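Local atomic coordinates of putative Nitroreductase (Anabaena variabilis ATCC 29413, PDB entry 3EO7), a protein that binds flavin mononucleotide and probably acts as an oxidoreductase of the nitroreductase family. Residues 156-170 with 224-238. Residues are numbered along the deposited sequence; the frame is centred on the assembly and turned at random.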
ATOM      1  N   ALA A 156       8.887 -12.289  15.389  1.00 17.84           N
ATOM      2  CA  ALA A 156       7.491 -12.543  15.025  1.00 17.03           C
ATOM      3  C   ALA A 156       7.317 -13.933  14.410  1.00 17.93           C
ATOM      4  O   ALA A 156       6.227 -14.502  14.472  1.00 19.34           O
ATOM      5  CB  ALA A 156       6.937 -11.455  14.113  1.00 14.73           C
ATOM      6  N   LEU A 157       8.368 -14.484  13.803  1.00 18.78           N
ATOM      7  CA  LEU A 157       8.304 -15.838  13.234  1.00 17.80           C
ATOM      8  C   LEU A 157       8.395 -16.955  14.249  1.00 20.16           C
ATOM      9  O   LEU A 157       7.968 -18.071  14.003  1.00 18.95           O
ATOM     10  CB  LEU A 157       9.388 -16.015  12.155  1.00 18.78           C
ATOM     11  CG  LEU A 157       9.117 -15.223  10.869  1.00 18.92           C
ATOM     12  CD1 LEU A 157      10.390 -15.040  10.050  1.00 19.19           C
ATOM     13  CD2 LEU A 157       8.041 -15.900  10.016  1.00 17.90           C
ATOM     14  N   GLU A 158       8.924 -16.662  15.411  1.00 21.64           N
ATOM     15  CA  GLU A 158       9.064 -17.691  16.410  1.00 23.37           C
ATOM     16  C   GLU A 158       7.711 -18.047  17.087  1.00 21.40           C
ATOM     17  O   GLU A 158       7.483 -19.196  17.413  1.00 21.05           O
ATOM     18  CB  GLU A 158      10.145 -17.279  17.407  1.00 26.70           C
ATOM     19  CG  GLU A 158      10.736 -18.510  18.173  1.00 31.49           C
ATOM     20  CD  GLU A 158      11.532 -19.477  17.254  1.00 36.90           C
ATOM     21  OE1 GLU A 158      12.677 -19.144  16.870  1.00 55.48           O
ATOM     22  OE2 GLU A 158      11.027 -20.579  16.944  1.00 34.17           O
ATOM     23  N   SER A 159       6.826 -17.061  17.231  1.00 25.04           N
ATOM     24  CA  SER A 159       5.540 -17.190  17.915  1.00 28.64           C
ATOM     25  C   SER A 159       4.371 -17.650  17.028  1.00 25.78           C
ATOM     26  O   SER A 159       3.378 -18.219  17.496  1.00 29.26           O
ATOM     27  CB  SER A 159       5.131 -15.782  18.451  1.00 32.00           C
ATOM     28  OG  SER A 159       6.251 -14.898  18.551  1.00 39.71           O
ATOM     29  N   THR A 160       4.535 -17.451  15.743  1.00 20.98           N
ATOM     30  CA  THR A 160       3.464 -17.657  14.783  1.00 17.41           C
ATOM     31  C   THR A 160       3.559 -18.970  14.011  1.00 18.21           C
ATOM     32  O   THR A 160       4.593 -19.644  14.024  1.00 18.67           O
ATOM     33  CB  THR A 160       3.424 -16.449  13.822  1.00 16.93           C
ATOM     34  OG1 THR A 160       4.708 -16.294  13.198  1.00 18.83           O
ATOM     35  CG2 THR A 160       3.037 -15.175  14.601  1.00 16.14           C
ATOM     36  N   GLN A 161       2.446 -19.304  13.357  1.00 15.40           N
ATOM     37  CA  GLN A 161       2.270 -20.555  12.640  1.00 18.20           C
ATOM     38  C   GLN A 161       2.006 -20.404  11.139  1.00 15.23           C
ATOM     39  O   GLN A 161       1.979 -21.405  10.404  1.00 17.18           O
ATOM     40  CB  GLN A 161       1.075 -21.292  13.277  1.00 20.16           C
ATOM     41  CG  GLN A 161       1.241 -21.480  14.767  1.00 26.08           C
ATOM     42  CD  GLN A 161       2.321 -22.475  15.075  1.00 37.72           C
ATOM     43  OE1 GLN A 161       2.431 -23.502  14.396  1.00 51.05           O
ATOM     44  NE2 GLN A 161       3.133 -22.193  16.112  1.00 46.97           N
ATOM     45  N   LEU A 162       1.735 -19.178  10.709  1.00 15.62           N
ATOM     46  CA  LEU A 162       1.575 -18.898   9.302  1.00 18.82           C
ATOM     47  C   LEU A 162       1.973 -17.453   9.012  1.00 17.06           C
ATOM     48  O   LEU A 162       1.997 -16.619   9.887  1.00 16.06           O
ATOM     49  CB  LEU A 162       0.162 -19.189   8.796  1.00 20.17           C
ATOM     50  CG  LEU A 162      -1.006 -18.270   9.133  1.00 22.37           C
ATOM     51  CD1 LEU A 162      -2.206 -18.730   8.302  1.00 22.63           C
ATOM     52  CD2 LEU A 162      -1.304 -18.297  10.611  1.00 19.91           C
ATOM     53  N   ALA A 163       2.284 -17.207   7.760  1.00 16.16           N
ATOM     54  CA  ALA A 163       2.697 -15.904   7.283  1.00 15.81           C
ATOM     55  C   ALA A 163       2.169 -15.694   5.885  1.00 16.26           C
ATOM     56  O   ALA A 163       2.038 -16.638   5.088  1.00 17.99           O
ATOM     57  CB  ALA A 163       4.246 -15.786   7.252  1.00 15.41           C
ATOM     58  N   ILE A 164       1.864 -14.447   5.599  1.00 14.73           N
ATOM     59  CA  ILE A 164       1.602 -14.051   4.232  1.00 13.88           C
ATOM     60  C   ILE A 164       2.926 -13.517   3.689  1.00 16.20           C
ATOM     61  O   ILE A 164       3.683 -12.860   4.398  1.00 16.04           O
ATOM     62  CB  ILE A 164       0.521 -12.930   4.167  1.00 16.03           C
ATOM     63  CG1 ILE A 164      -0.861 -13.574   4.290  1.00 17.45           C
ATOM     64  CG2 ILE A 164       0.572 -12.168   2.822  1.00 15.62           C
ATOM     65  CD1 ILE A 164      -2.055 -12.544   4.433  1.00 17.28           C
ATOM     66  N   ILE A 165       3.200 -13.789   2.422  1.00 13.62           N
ATOM     67  CA  ILE A 165       4.282 -13.116   1.736  1.00 14.68           C
ATOM     68  C   ILE A 165       3.631 -12.481   0.521  1.00 14.96           C
ATOM     69  O   ILE A 165       2.868 -13.147  -0.211  1.00 15.20           O
ATOM     70  CB  ILE A 165       5.456 -14.035   1.341  1.00 16.32           C
ATOM     71  CG1 ILE A 165       6.034 -14.719   2.601  1.00 14.45           C
ATOM     72  CG2 ILE A 165       6.504 -13.211   0.556  1.00 16.03           C
ATOM     73  CD1 ILE A 165       7.207 -15.693   2.295  1.00 17.34           C
ATOM     74  N   VAL A 166       3.936 -11.203   0.299  1.00 13.95           N
ATOM     75  CA  VAL A 166       3.426 -10.473  -0.857  1.00 14.38           C
ATOM     76  C   VAL A 166       4.584 -10.267  -1.801  1.00 15.66           C
ATOM     77  O   VAL A 166       5.632  -9.728  -1.413  1.00 16.28           O
ATOM     78  CB  VAL A 166       2.810  -9.108  -0.532  1.00 15.42           C
ATOM     79  CG1 VAL A 166       2.227  -8.453  -1.824  1.00 15.98           C
ATOM     80  CG2 VAL A 166       1.718  -9.262   0.494  1.00 15.34           C
ATOM     81  N   THR A 167       4.394 -10.725  -3.033  1.00 15.16           N
ATOM     82  CA  THR A 167       5.372 -10.508  -4.070  1.00 15.40           C
ATOM     83  C   THR A 167       4.768  -9.598  -5.145  1.00 16.10           C
ATOM     84  O   THR A 167       3.543  -9.327  -5.143  1.00 15.98           O
ATOM     85  CB  THR A 167       5.725 -11.818  -4.781  1.00 13.80           C
ATOM     86  OG1 THR A 167       4.587 -12.282  -5.527  1.00 16.28           O
ATOM     87  CG2 THR A 167       6.251 -12.891  -3.816  1.00 14.46           C
ATOM     88  N   ALA A 168       5.637  -9.156  -6.059  1.00 14.60           N
ATOM     89  CA  ALA A 168       5.249  -8.349  -7.230  1.00 15.49           C
ATOM     90  C   ALA A 168       5.683  -9.105  -8.486  1.00 14.53           C
ATOM     91  O   ALA A 168       6.852  -9.536  -8.572  1.00 16.60           O
ATOM     92  CB  ALA A 168       5.913  -6.919  -7.210  1.00 17.09           C
ATOM     93  N   VAL A 169       4.751  -9.277  -9.432  1.00 15.36           N
ATOM     94  CA  VAL A 169       5.022  -9.862 -10.760  1.00 16.40           C
ATOM     95  C   VAL A 169       5.214  -8.609 -11.629  1.00 16.55           C
ATOM     96  O   VAL A 169       4.254  -7.902 -12.016  1.00 16.65           O
ATOM     97  CB  VAL A 169       3.884 -10.765 -11.268  1.00 16.25           C
ATOM     98  CG1 VAL A 169       4.222 -11.282 -12.639  1.00 16.14           C
ATOM     99  CG2 VAL A 169       3.632 -11.934 -10.281  1.00 16.74           C
ATOM    100  N   PHE A 170       6.476  -8.290 -11.879  1.00 15.35           N
ATOM    101  CA  PHE A 170       6.836  -6.990 -12.438  1.00 17.02           C
ATOM    102  C   PHE A 170       6.137  -6.613 -13.726  1.00 15.36           C
ATOM    103  O   PHE A 170       5.638  -5.488 -13.855  1.00 16.53           O
ATOM    104  CB  PHE A 170       8.342  -6.906 -12.654  1.00 17.92           C
ATOM    105  CG  PHE A 170       9.149  -7.299 -11.439  1.00 17.12           C
ATOM    106  CD1 PHE A 170       9.008  -6.618 -10.213  1.00 14.40           C
ATOM    107  CD2 PHE A 170      10.046  -8.333 -11.520  1.00 18.64           C
ATOM    108  CE1 PHE A 170       9.757  -6.999  -9.116  1.00 18.55           C
ATOM    109  CE2 PHE A 170      10.783  -8.710 -10.407  1.00 17.20           C
ATOM    110  CZ  PHE A 170      10.623  -8.041  -9.220  1.00 16.96           C
ATOM    111  N   ILE A 224      10.059 -18.951  -7.010  1.00 16.94           N
ATOM    112  CA  ILE A 224       9.655 -18.026  -8.047  1.00 16.67           C
ATOM    113  C   ILE A 224      10.885 -17.542  -8.834  1.00 19.22           C
ATOM    114  O   ILE A 224      12.024 -17.545  -8.328  1.00 18.79           O
ATOM    115  CB  ILE A 224       8.847 -16.831  -7.469  1.00 18.71           C
ATOM    116  CG1 ILE A 224       9.671 -15.999  -6.483  1.00 18.63           C
ATOM    117  CG2 ILE A 224       7.540 -17.360  -6.888  1.00 17.17           C
ATOM    118  CD1 ILE A 224       8.989 -14.776  -5.977  1.00 17.69           C
ATOM    119  N   ASP A 225      10.657 -17.117 -10.065  1.00 16.45           N
ATOM    120  CA  ASP A 225      11.725 -16.618 -10.924  1.00 17.28           C
ATOM    121  C   ASP A 225      11.983 -15.171 -10.536  1.00 15.98           C
ATOM    122  O   ASP A 225      11.163 -14.305 -10.817  1.00 15.59           O
ATOM    123  CB  ASP A 225      11.260 -16.712 -12.387  1.00 16.37           C
ATOM    124  CG  ASP A 225      12.239 -16.160 -13.362  1.00 21.16           C
ATOM    125  OD1 ASP A 225      13.202 -15.503 -12.966  1.00 16.10           O
ATOM    126  OD2 ASP A 225      12.015 -16.339 -14.586  1.00 21.34           O
ATOM    127  N   PRO A 226      13.172 -14.866  -9.963  1.00 16.85           N
ATOM    128  CA  PRO A 226      13.386 -13.503  -9.510  1.00 17.37           C
ATOM    129  C   PRO A 226      13.541 -12.413 -10.579  1.00 16.65           C
ATOM    130  O   PRO A 226      13.570 -11.235 -10.241  1.00 17.71           O
ATOM    131  CB  PRO A 226      14.628 -13.612  -8.624  1.00 21.39           C
ATOM    132  CG  PRO A 226      15.324 -14.698  -9.076  1.00 21.07           C
ATOM    133  CD  PRO A 226      14.321 -15.719  -9.632  1.00 20.48           C
ATOM    134  N   LEU A 227      13.652 -12.798 -11.846  1.00 17.30           N
ATOM    135  CA  LEU A 227      13.619 -11.804 -12.911  1.00 17.91           C
ATOM    136  C   LEU A 227      12.170 -11.429 -13.225  1.00 19.93           C
ATOM    137  O   LEU A 227      11.940 -10.396 -13.847  1.00 20.13           O
ATOM    138  CB  LEU A 227      14.276 -12.288 -14.213  1.00 20.20           C
ATOM    139  CG  LEU A 227      15.782 -12.446 -14.223  1.00 20.99           C
ATOM    140  CD1 LEU A 227      16.250 -12.839 -15.666  1.00 18.59           C
ATOM    141  CD2 LEU A 227      16.442 -11.186 -13.714  1.00 19.30           C
ATOM    142  N   GLN A 228      11.207 -12.272 -12.838  1.00 14.62           N
ATOM    143  CA  GLN A 228       9.803 -12.008 -13.122  1.00 15.25           C
ATOM    144  C   GLN A 228       8.992 -11.615 -11.897  1.00 14.58           C
ATOM    145  O   GLN A 228       7.975 -10.927 -12.022  1.00 17.32           O
ATOM    146  CB  GLN A 228       9.138 -13.222 -13.799  1.00 15.79           C
ATOM    147  CG  GLN A 228       9.855 -13.650 -15.088  1.00 24.27           C
ATOM    148  CD  GLN A 228       9.973 -12.512 -16.108  1.00 31.50           C
ATOM    149  OE1 GLN A 228       9.025 -11.739 -16.290  1.00 47.72           O
ATOM    150  NE2 GLN A 228      11.144 -12.391 -16.765  1.00 35.81           N
ATOM    151  N   GLU A 229       9.452 -12.012 -10.706  1.00 14.38           N
ATOM    152  CA  GLU A 229       8.636 -11.830  -9.511  1.00 13.15           C
ATOM    153  C   GLU A 229       9.547 -11.731  -8.317  1.00 17.23           C
ATOM    154  O   GLU A 229      10.615 -12.328  -8.299  1.00 18.78           O
ATOM    155  CB  GLU A 229       7.691 -13.020  -9.375  1.00 13.66           C
ATOM    156  CG  GLU A 229       6.648 -12.924  -8.289  1.00 13.61           C
ATOM    157  CD  GLU A 229       5.757 -14.165  -8.187  1.00 14.74           C
ATOM    158  OE1 GLU A 229       5.802 -15.052  -9.127  1.00 16.04           O
ATOM    159  OE2 GLU A 229       5.006 -14.284  -7.172  1.00 16.82           O
ATOM    160  N   GLY A 230       9.188 -10.894  -7.353  1.00 15.40           N
ATOM    161  CA  GLY A 230      10.008 -10.796  -6.149  1.00 15.82           C
ATOM    162  C   GLY A 230       9.224 -10.382  -4.926  1.00 15.75           C
ATOM    163  O   GLY A 230       8.352  -9.522  -4.986  1.00 15.69           O
ATOM    164  N   ALA A 231       9.534 -11.033  -3.818  1.00 16.60           N
ATOM    165  CA  ALA A 231       8.945 -10.720  -2.530  1.00 16.01           C
ATOM    166  C   ALA A 231       9.279  -9.285  -2.101  1.00 15.30           C
ATOM    167  O   ALA A 231      10.430  -8.854  -2.207  1.00 17.39           O
ATOM    168  CB  ALA A 231       9.484 -11.700  -1.482  1.00 13.20           C
ATOM    169  N   ILE A 232       8.268  -8.540  -1.646  1.00 15.32           N
ATOM    170  CA  ILE A 232       8.529  -7.206  -1.110  1.00 15.08           C
ATOM    171  C   ILE A 232       8.020  -6.990   0.326  1.00 16.85           C
ATOM    172  O   ILE A 232       8.343  -5.983   0.947  1.00 16.41           O
ATOM    173  CB  ILE A 232       8.150  -6.056  -2.081  1.00 15.60           C
ATOM    174  CG1 ILE A 232       6.700  -6.176  -2.521  1.00 16.57           C
ATOM    175  CG2 ILE A 232       9.139  -6.051  -3.281  1.00 18.26           C
ATOM    176  CD1 ILE A 232       6.211  -5.025  -3.441  1.00 14.45           C
ATOM    177  N   ALA A 233       7.238  -7.931   0.847  1.00 15.68           N
ATOM    178  CA  ALA A 233       6.807  -7.884   2.228  1.00 14.61           C
ATOM    179  C   ALA A 233       6.526  -9.304   2.737  1.00 14.10           C
ATOM    180  O   ALA A 233       5.890 -10.099   2.050  1.00 16.05           O
ATOM    181  CB  ALA A 233       5.544  -6.991   2.426  1.00 13.70           C
ATOM    182  N   VAL A 234       7.024  -9.584   3.940  1.00 14.33           N
ATOM    183  CA  VAL A 234       6.809 -10.827   4.682  1.00 15.12           C
ATOM    184  C   VAL A 234       5.990 -10.428   5.922  1.00 15.17           C
ATOM    185  O   VAL A 234       6.352  -9.496   6.627  1.00 16.71           O
ATOM    186  CB  VAL A 234       8.118 -11.552   5.040  1.00 16.97           C
ATOM    187  CG1 VAL A 234       7.843 -12.777   5.945  1.00 15.20           C
ATOM    188  CG2 VAL A 234       8.882 -11.985   3.736  1.00 13.54           C
ATOM    189  N   LEU A 235       4.898 -11.135   6.155  1.00 14.46           N
ATOM    190  CA  LEU A 235       3.985 -10.811   7.254  1.00 15.47           C
ATOM    191  C   LEU A 235       3.507 -12.022   8.045  1.00 16.43           C
ATOM    192  O   LEU A 235       2.480 -12.609   7.729  1.00 16.83           O
ATOM    193  CB  LEU A 235       2.759 -10.001   6.745  1.00 20.21           C
ATOM    194  CG  LEU A 235       2.998  -8.728   5.931  1.00 28.83           C
ATOM    195  CD1 LEU A 235       2.920  -8.986   4.447  1.00 20.88           C
ATOM    196  CD2 LEU A 235       1.970  -7.655   6.308  1.00 22.43           C
ATOM    197  N   PRO A 236       4.251 -12.397   9.082  1.00 15.29           N
ATOM    198  CA  PRO A 236       3.682 -13.380   9.987  1.00 14.22           C
ATOM    199  C   PRO A 236       2.329 -12.910  10.498  1.00 14.54           C
ATOM    200  O   PRO A 236       2.135 -11.711  10.773  1.00 15.17           O
ATOM    201  CB  PRO A 236       4.686 -13.435  11.159  1.00 15.85           C
ATOM    202  CG  PRO A 236       5.926 -12.917  10.615  1.00 20.99           C
ATOM    203  CD  PRO A 236       5.602 -11.985   9.497  1.00 19.76           C
ATOM    204  N   LEU A 237       1.396 -13.854  10.604  1.00 14.61           N
ATOM    205  CA  LEU A 237       0.058 -13.583  11.076  1.00 15.67           C
ATOM    206  C   LEU A 237      -0.114 -14.115  12.493  1.00 15.48           C
ATOM    207  O   LEU A 237      -0.171 -15.332  12.697  1.00 15.91           O
ATOM    208  CB  LEU A 237      -0.966 -14.228  10.154  1.00 17.29           C
ATOM    209  CG  LEU A 237      -1.012 -13.692   8.730  1.00 18.15           C
ATOM    210  CD1 LEU A 237      -2.118 -14.446   7.958  1.00 17.40           C
ATOM    211  CD2 LEU A 237      -1.212 -12.182   8.674  1.00 19.00           C
ATOM    212  N   ALA A 238      -0.203 -13.198  13.456  1.00 14.18           N
ATOM    213  CA  ALA A 238      -0.357 -13.553  14.873  1.00 14.07           C
ATOM    214  C   ALA A 238      -1.822 -13.692  15.223  1.00 12.57           C
ATOM    215  O   ALA A 238      -2.583 -12.730  15.037  1.00 15.12           O
ATOM    216  CB  ALA A 238       0.268 -12.471  15.753  1.00 14.76           C
TER
HETATM  217  O   HOH W   1       0.048 -17.735  13.786  1.00 17.95           O
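Thr167 and Glu229 meet on one face of an antiparallel pair, strands 162-169 and 229-238, neighbours inside the antiparallel sheet of the first nitroreductase-family region. The Glu229 side chain crosses to the next strand. Its CB lies 3.7 Å from Ala168 O; CG, anti to the backbone N (chi1 -173°), sits 3.4 Å from Ala168 O as the extended chain leans over strand 162-169, and CD reaches Val169 CG2 at 3.7 Å. At the tip, OE2 takes the Thr167 hydroxyl on its anti lone pair, OG1 to OE2 2.6 Å, and also bonds Tyr112 of strand 109-115, while OE1 forms a salt bridge with Lys41. Beside the hydroxyl, Thr167 CG2 packs 3.7 Å from Ala231 CA. Next comes a classic beta bulge: Ile232 and Ala233 both face Val166, whose carbonyl O accepts a good bond from Ile232 N (2.9 Å) and a weak one from Ala233 N. Farther along Thr167's face, Ile165 CG1 lies 4.1 Å from Val234 CG2; from helix 155-159, Leu157 CD2 touches Pro236 CG at 3.7 Å. On the reverse face Val166 and Ala168 pack against helix 181-202. A buried carboxylate bound by two hydroxyls and a lysine is probably kept ionised, tying three neighbouring strands together.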